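Local atomic coordinates of heavy-metal chelation domain-containing protein (PDB entry 3NPG), a protein that is of unknown function but may bind heavy-metal ions. Residues P31-L45 with I223-F235. Residues are numbered along the deposited sequence; the frame is centred on the assembly and turned at random.
Sequences PYTWVLVEGIEGRAL and IEKALVKLKLGSF. With ACT (acetate ion), chain E.
The indole of W34 receives methyl CD2 of L227 over one face, a CH-pi contact with the carbon 3.4 Å from the centroid of the six-membered ring and 5° off its normal. Y32 and F235 instead meet rim to rim, centroids 5.6 Å apart and neither ring over the other's face, while the acetate OXT sits at the Y32 edge, 2.6 Å from OH and hydrogen-bonded to it. This is a worked case of a helix packed on a beta hairpin: helix 223-232 of the Rossmann-like part lies against strands 32-38 and 43-45 of the N-terminal three-stranded sheet, at 141° to the first, and apolar side chains carry the contact without a hydrogen bond across it. With chi1 at 56°, CG of W34 is wedged between backbone N and carbonyl carbon, which brings the indole across L227 at about a right angle; L230 CD1 and K231 CE approach the ring obliquely. Without the indole, as with an alanine here, a gap is likely to open beside L227 CD2, and K231 CE would lose the ring next to it. K231 and L232 also pack on F26 of the second subunit. G233, with positive phi, ends the helix in a Schellman motif, and P31 CD packs on its CA. At the far end of the helix, I223 CD1 rests 3.7 Å from L45 CB, and its CG2 meets L36 CD1.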
loop_
_atom_site.group_PDB
_atom_site.type_symbol
_atom_site.label_atom_id
_atom_site.label_comp_id
_atom_site.label_asym_id
_atom_site.label_seq_id
_atom_site.Cartn_x
_atom_site.Cartn_y
_atom_site.Cartn_z
ATOM N N PRO A 31 -4.296 17.353 -5.230
ATOM C CA PRO A 31 -3.616 16.276 -5.984
ATOM C C PRO A 31 -2.299 16.719 -6.625
ATOM O O PRO A 31 -1.470 15.874 -6.978
ATOM C CB PRO A 31 -4.663 15.889 -7.034
ATOM C CG PRO A 31 -5.415 17.162 -7.292
ATOM C CD PRO A 31 -5.467 17.877 -5.965
ATOM N N TYR A 32 -2.096 18.041 -6.764
ATOM C CA TYR A 32 -0.928 18.572 -7.447
ATOM C C TYR A 32 -0.127 19.532 -6.613
ATOM O O TYR A 32 -0.693 20.340 -5.864
ATOM C CB TYR A 32 -1.338 19.239 -8.770
ATOM C CG TYR A 32 -1.650 18.248 -9.862
ATOM C CD1 TYR A 32 -2.909 17.670 -9.964
ATOM C CD2 TYR A 32 -0.677 17.858 -10.776
ATOM C CE1 TYR A 32 -3.183 16.703 -10.928
ATOM C CE2 TYR A 32 -0.946 16.912 -11.759
ATOM C CZ TYR A 32 -2.201 16.333 -11.830
ATOM O OH TYR A 32 -2.472 15.392 -12.789
ATOM N N THR A 33 1.208 19.466 -6.760
ATOM C CA THR A 33 2.133 20.449 -6.221
ATOM C C THR A 33 2.207 21.561 -7.248
ATOM O O THR A 33 2.249 21.279 -8.448
ATOM C CB THR A 33 3.517 19.806 -5.988
ATOM O OG1 THR A 33 3.406 18.811 -4.972
ATOM C CG2 THR A 33 4.581 20.821 -5.606
ATOM N N TRP A 34 2.125 22.814 -6.807
ATOM C CA TRP A 34 2.134 23.931 -7.742
ATOM C C TRP A 34 3.145 24.996 -7.387
ATOM O O TRP A 34 3.494 25.159 -6.219
ATOM C CB TRP A 34 0.730 24.534 -7.897
ATOM C CG TRP A 34 0.115 24.983 -6.611
ATOM C CD1 TRP A 34 -0.726 24.269 -5.811
ATOM C CD2 TRP A 34 0.259 26.268 -5.999
ATOM N NE1 TRP A 34 -1.113 25.029 -4.733
ATOM C CE2 TRP A 34 -0.531 26.267 -4.829
ATOM C CE3 TRP A 34 0.987 27.427 -6.324
ATOM C CZ2 TRP A 34 -0.604 27.372 -3.977
ATOM C CZ3 TRP A 34 0.913 28.518 -5.477
ATOM C CH2 TRP A 34 0.130 28.482 -4.316
ATOM N N VAL A 35 3.627 25.718 -8.404
ATOM C CA VAL A 35 4.564 26.825 -8.238
ATOM C C VAL A 35 4.073 28.002 -9.071
ATOM O O VAL A 35 3.884 27.863 -10.286
ATOM C CB VAL A 35 6.025 26.412 -8.612
ATOM C CG1 VAL A 35 6.915 27.634 -8.786
ATOM C CG2 VAL A 35 6.614 25.455 -7.572
ATOM N N LEU A 36 3.793 29.135 -8.413
ATOM C CA LEU A 36 3.337 30.346 -9.090
ATOM C C LEU A 36 4.522 31.297 -9.315
ATOM O O LEU A 36 5.261 31.596 -8.373
ATOM C CB LEU A 36 2.232 31.033 -8.257
ATOM C CG LEU A 36 1.549 32.249 -8.894
ATOM C CD1 LEU A 36 0.903 31.887 -10.230
ATOM C CD2 LEU A 36 0.516 32.847 -7.948
ATOM N N VAL A 37 4.751 31.708 -10.576
ATOM C CA VAL A 37 5.863 32.612 -10.915
ATOM C C VAL A 37 5.360 33.895 -11.571
ATOM O O VAL A 37 4.227 33.935 -12.049
ATOM C CB VAL A 37 6.963 31.916 -11.774
ATOM C CG1 VAL A 37 7.590 30.747 -11.023
ATOM C CG2 VAL A 37 6.411 31.466 -13.132
ATOM N N GLU A 38 6.209 34.942 -11.613
ATOM C CA GLU A 38 5.842 36.212 -12.233
ATOM C C GLU A 38 6.998 36.812 -13.023
ATOM O O GLU A 38 8.137 36.844 -12.543
ATOM C CB GLU A 38 5.337 37.206 -11.178
ATOM C CG GLU A 38 4.746 38.481 -11.764
ATOM C CD GLU A 38 4.065 39.387 -10.759
ATOM O OE1 GLU A 38 4.517 39.433 -9.592
ATOM O OE2 GLU A 38 3.100 40.082 -11.150
ATOM N N GLY A 39 6.686 37.304 -14.220
ATOM C CA GLY A 39 7.635 37.998 -15.076
ATOM C C GLY A 39 7.131 39.365 -15.484
ATOM O O GLY A 39 6.119 39.842 -14.955
ATOM N N ILE A 40 7.811 39.995 -16.440
ATOM C CA ILE A 40 7.427 41.319 -16.939
ATOM C C ILE A 40 6.095 41.270 -17.729
ATOM O O ILE A 40 5.324 42.228 -17.686
ATOM C CB ILE A 40 8.600 41.947 -17.759
ATOM C CG1 ILE A 40 9.785 42.368 -16.832
ATOM C CG2 ILE A 40 8.137 43.096 -18.617
ATOM C CD1 ILE A 40 9.464 43.566 -15.773
ATOM N N GLU A 41 5.799 40.122 -18.376
ATOM C CA GLU A 41 4.573 39.948 -19.166
ATOM C C GLU A 41 3.367 39.522 -18.318
ATOM O O GLU A 41 2.227 39.749 -18.721
ATOM C CB GLU A 41 4.799 38.961 -20.308
ATOM C CG GLU A 41 5.670 39.517 -21.415
ATOM C CD GLU A 41 6.189 38.465 -22.367
ATOM O OE1 GLU A 41 5.410 38.019 -23.239
ATOM O OE2 GLU A 41 7.374 38.077 -22.239
ATOM N N GLY A 42 3.628 38.903 -17.166
ATOM C CA GLY A 42 2.570 38.454 -16.260
ATOM C C GLY A 42 2.949 37.247 -15.419
ATOM O O GLY A 42 4.135 36.997 -15.182
ATOM N N ARG A 43 1.935 36.480 -14.965
ATOM C CA ARG A 43 2.146 35.304 -14.112
ATOM C C ARG A 43 1.950 33.978 -14.866
ATOM O O ARG A 43 1.278 33.939 -15.903
ATOM C CB ARG A 43 1.227 35.355 -12.876
ATOM C CG ARG A 43 1.643 36.388 -11.846
ATOM C CD ARG A 43 0.751 36.355 -10.625
ATOM N NE ARG A 43 1.210 37.292 -9.601
ATOM C CZ ARG A 43 0.612 37.457 -8.426
ATOM N NH1 ARG A 43 -0.472 36.754 -8.120
ATOM N NH2 ARG A 43 1.096 38.325 -7.547
ATOM N N ALA A 44 2.526 32.884 -14.327
ATOM C CA ALA A 44 2.389 31.541 -14.900
ATOM C C ALA A 44 2.339 30.502 -13.792
ATOM O O ALA A 44 3.096 30.595 -12.819
ATOM C CB ALA A 44 3.550 31.246 -15.835
ATOM N N LEU A 45 1.444 29.518 -13.925
ATOM C CA LEU A 45 1.296 28.479 -12.914
ATOM C C LEU A 45 1.761 27.121 -13.434
ATOM O O LEU A 45 1.253 26.629 -14.439
ATOM C CB LEU A 45 -0.164 28.409 -12.420
ATOM C CG LEU A 45 -0.436 27.538 -11.180
ATOM C CD1 LEU A 45 0.317 28.053 -9.961
ATOM C CD2 LEU A 45 -1.903 27.487 -10.882
ATOM N N ILE A 223 -5.469 31.750 -13.632
ATOM C CA ILE A 223 -4.582 31.383 -12.518
ATOM C C ILE A 223 -5.301 31.443 -11.154
ATOM O O ILE A 223 -5.165 30.518 -10.352
ATOM C CB ILE A 223 -3.290 32.256 -12.531
ATOM C CG1 ILE A 223 -2.610 32.274 -13.943
ATOM C CG2 ILE A 223 -2.323 31.843 -11.419
ATOM C CD1 ILE A 223 -1.844 31.009 -14.359
ATOM N N GLU A 224 -6.058 32.533 -10.898
ATOM C CA GLU A 224 -6.752 32.726 -9.620
ATOM C C GLU A 224 -7.788 31.634 -9.343
ATOM O O GLU A 224 -7.795 31.063 -8.251
ATOM C CB GLU A 224 -7.396 34.124 -9.547
ATOM C CG GLU A 224 -6.386 35.256 -9.418
ATOM C CD GLU A 224 -5.551 35.234 -8.149
ATOM O OE1 GLU A 224 -6.116 34.962 -7.064
ATOM O OE2 GLU A 224 -4.333 35.512 -8.238
ATOM N N LYS A 225 -8.648 31.327 -10.338
ATOM C CA LYS A 225 -9.691 30.303 -10.189
ATOM C C LYS A 225 -9.095 28.891 -10.071
ATOM O O LYS A 225 -9.603 28.075 -9.297
ATOM C CB LYS A 225 -10.700 30.374 -11.342
ATOM C CG LYS A 225 -11.612 31.593 -11.286
ATOM C CD LYS A 225 -12.817 31.424 -12.201
ATOM C CE LYS A 225 -13.723 32.629 -12.178
ATOM N NZ LYS A 225 -14.973 32.390 -12.948
ATOM N N ALA A 226 -7.998 28.614 -10.820
ATOM C CA ALA A 226 -7.315 27.317 -10.782
ATOM C C ALA A 226 -6.600 27.091 -9.438
ATOM O O ALA A 226 -6.603 25.973 -8.933
ATOM C CB ALA A 226 -6.328 27.209 -11.927
ATOM N N LEU A 227 -6.010 28.166 -8.846
ATOM C CA LEU A 227 -5.351 28.091 -7.529
ATOM C C LEU A 227 -6.348 27.769 -6.430
ATOM O O LEU A 227 -6.033 27.006 -5.520
ATOM C CB LEU A 227 -4.622 29.407 -7.202
ATOM C CG LEU A 227 -3.216 29.549 -7.766
ATOM C CD1 LEU A 227 -2.677 30.928 -7.514
ATOM C CD2 LEU A 227 -2.288 28.512 -7.181
ATOM N N VAL A 228 -7.563 28.337 -6.523
ATOM C CA VAL A 228 -8.640 28.066 -5.572
ATOM C C VAL A 228 -8.981 26.576 -5.580
ATOM O O VAL A 228 -9.066 25.961 -4.521
ATOM C CB VAL A 228 -9.887 28.957 -5.862
ATOM C CG1 VAL A 228 -11.122 28.446 -5.124
ATOM C CG2 VAL A 228 -9.611 30.414 -5.505
ATOM N N LYS A 229 -9.090 25.980 -6.777
ATOM C CA LYS A 229 -9.405 24.558 -6.913
ATOM C C LYS A 229 -8.228 23.670 -6.508
ATOM O O LYS A 229 -8.441 22.644 -5.865
ATOM C CB LYS A 229 -9.881 24.235 -8.343
ATOM C CG LYS A 229 -11.123 25.039 -8.783
ATOM C CD LYS A 229 -12.405 24.575 -8.081
ATOM C CE LYS A 229 -13.613 25.330 -8.577
ATOM N NZ LYS A 229 -14.833 24.991 -7.801
ATOM N N LEU A 230 -6.973 24.085 -6.843
ATOM C CA LEU A 230 -5.771 23.318 -6.449
ATOM C C LEU A 230 -5.656 23.256 -4.931
ATOM O O LEU A 230 -5.358 22.194 -4.374
ATOM C CB LEU A 230 -4.488 23.938 -7.045
ATOM C CG LEU A 230 -4.184 23.624 -8.510
ATOM C CD1 LEU A 230 -3.043 24.455 -9.000
ATOM C CD2 LEU A 230 -3.867 22.153 -8.710
ATOM N N LYS A 231 -5.929 24.396 -4.253
ATOM C CA LYS A 231 -5.900 24.490 -2.791
ATOM C C LYS A 231 -7.047 23.695 -2.162
ATOM O O LYS A 231 -6.904 23.193 -1.046
ATOM C CB LYS A 231 -5.957 25.959 -2.345
ATOM C CG LYS A 231 -4.660 26.717 -2.562
ATOM C CD LYS A 231 -4.883 28.218 -2.528
ATOM C CE LYS A 231 -3.579 28.962 -2.511
ATOM N NZ LYS A 231 -3.742 30.372 -2.931
ATOM N N LEU A 232 -8.187 23.566 -2.890
ATOM C CA LEU A 232 -9.354 22.812 -2.412
ATOM C C LEU A 232 -9.214 21.303 -2.665
ATOM O O LEU A 232 -10.006 20.520 -2.151
ATOM C CB LEU A 232 -10.652 23.340 -3.060
ATOM C CG LEU A 232 -11.252 24.601 -2.435
ATOM C CD1 LEU A 232 -12.256 25.229 -3.356
ATOM C CD2 LEU A 232 -11.887 24.300 -1.089
ATOM N N GLY A 233 -8.210 20.919 -3.453
ATOM C CA GLY A 233 -7.954 19.521 -3.784
ATOM C C GLY A 233 -8.881 18.977 -4.854
ATOM O O GLY A 233 -9.156 17.775 -4.885
ATOM N N SER A 234 -9.394 19.870 -5.735
ATOM C CA SER A 234 -10.311 19.494 -6.816
ATOM C C SER A 234 -9.576 19.481 -8.149
ATOM O O SER A 234 -9.135 20.534 -8.616
ATOM C CB SER A 234 -11.489 20.464 -6.875
ATOM O OG SER A 234 -12.415 20.108 -7.889
ATOM N N PHE A 235 -9.405 18.287 -8.753
ATOM C CA PHE A 235 -8.702 18.186 -10.029
ATOM C C PHE A 235 -9.528 18.723 -11.187
ATOM O O PHE A 235 -9.024 19.528 -11.969
ATOM C CB PHE A 235 -8.244 16.750 -10.312
ATOM C CG PHE A 235 -7.631 16.592 -11.686
ATOM C CD1 PHE A 235 -6.400 17.160 -11.986
ATOM C CD2 PHE A 235 -8.316 15.931 -12.698
ATOM C CE1 PHE A 235 -5.854 17.051 -13.266
ATOM C CE2 PHE A 235 -7.771 15.827 -13.979
ATOM C CZ PHE A 235 -6.544 16.388 -14.253
HETATM C C ACT E . 0.168 13.843 -14.425
HETATM O O ACT E . 1.322 13.684 -14.665
HETATM O OXT ACT E . -0.141 14.754 -13.739
HETATM C CH3 ACT E . -0.881 12.877 -14.972
#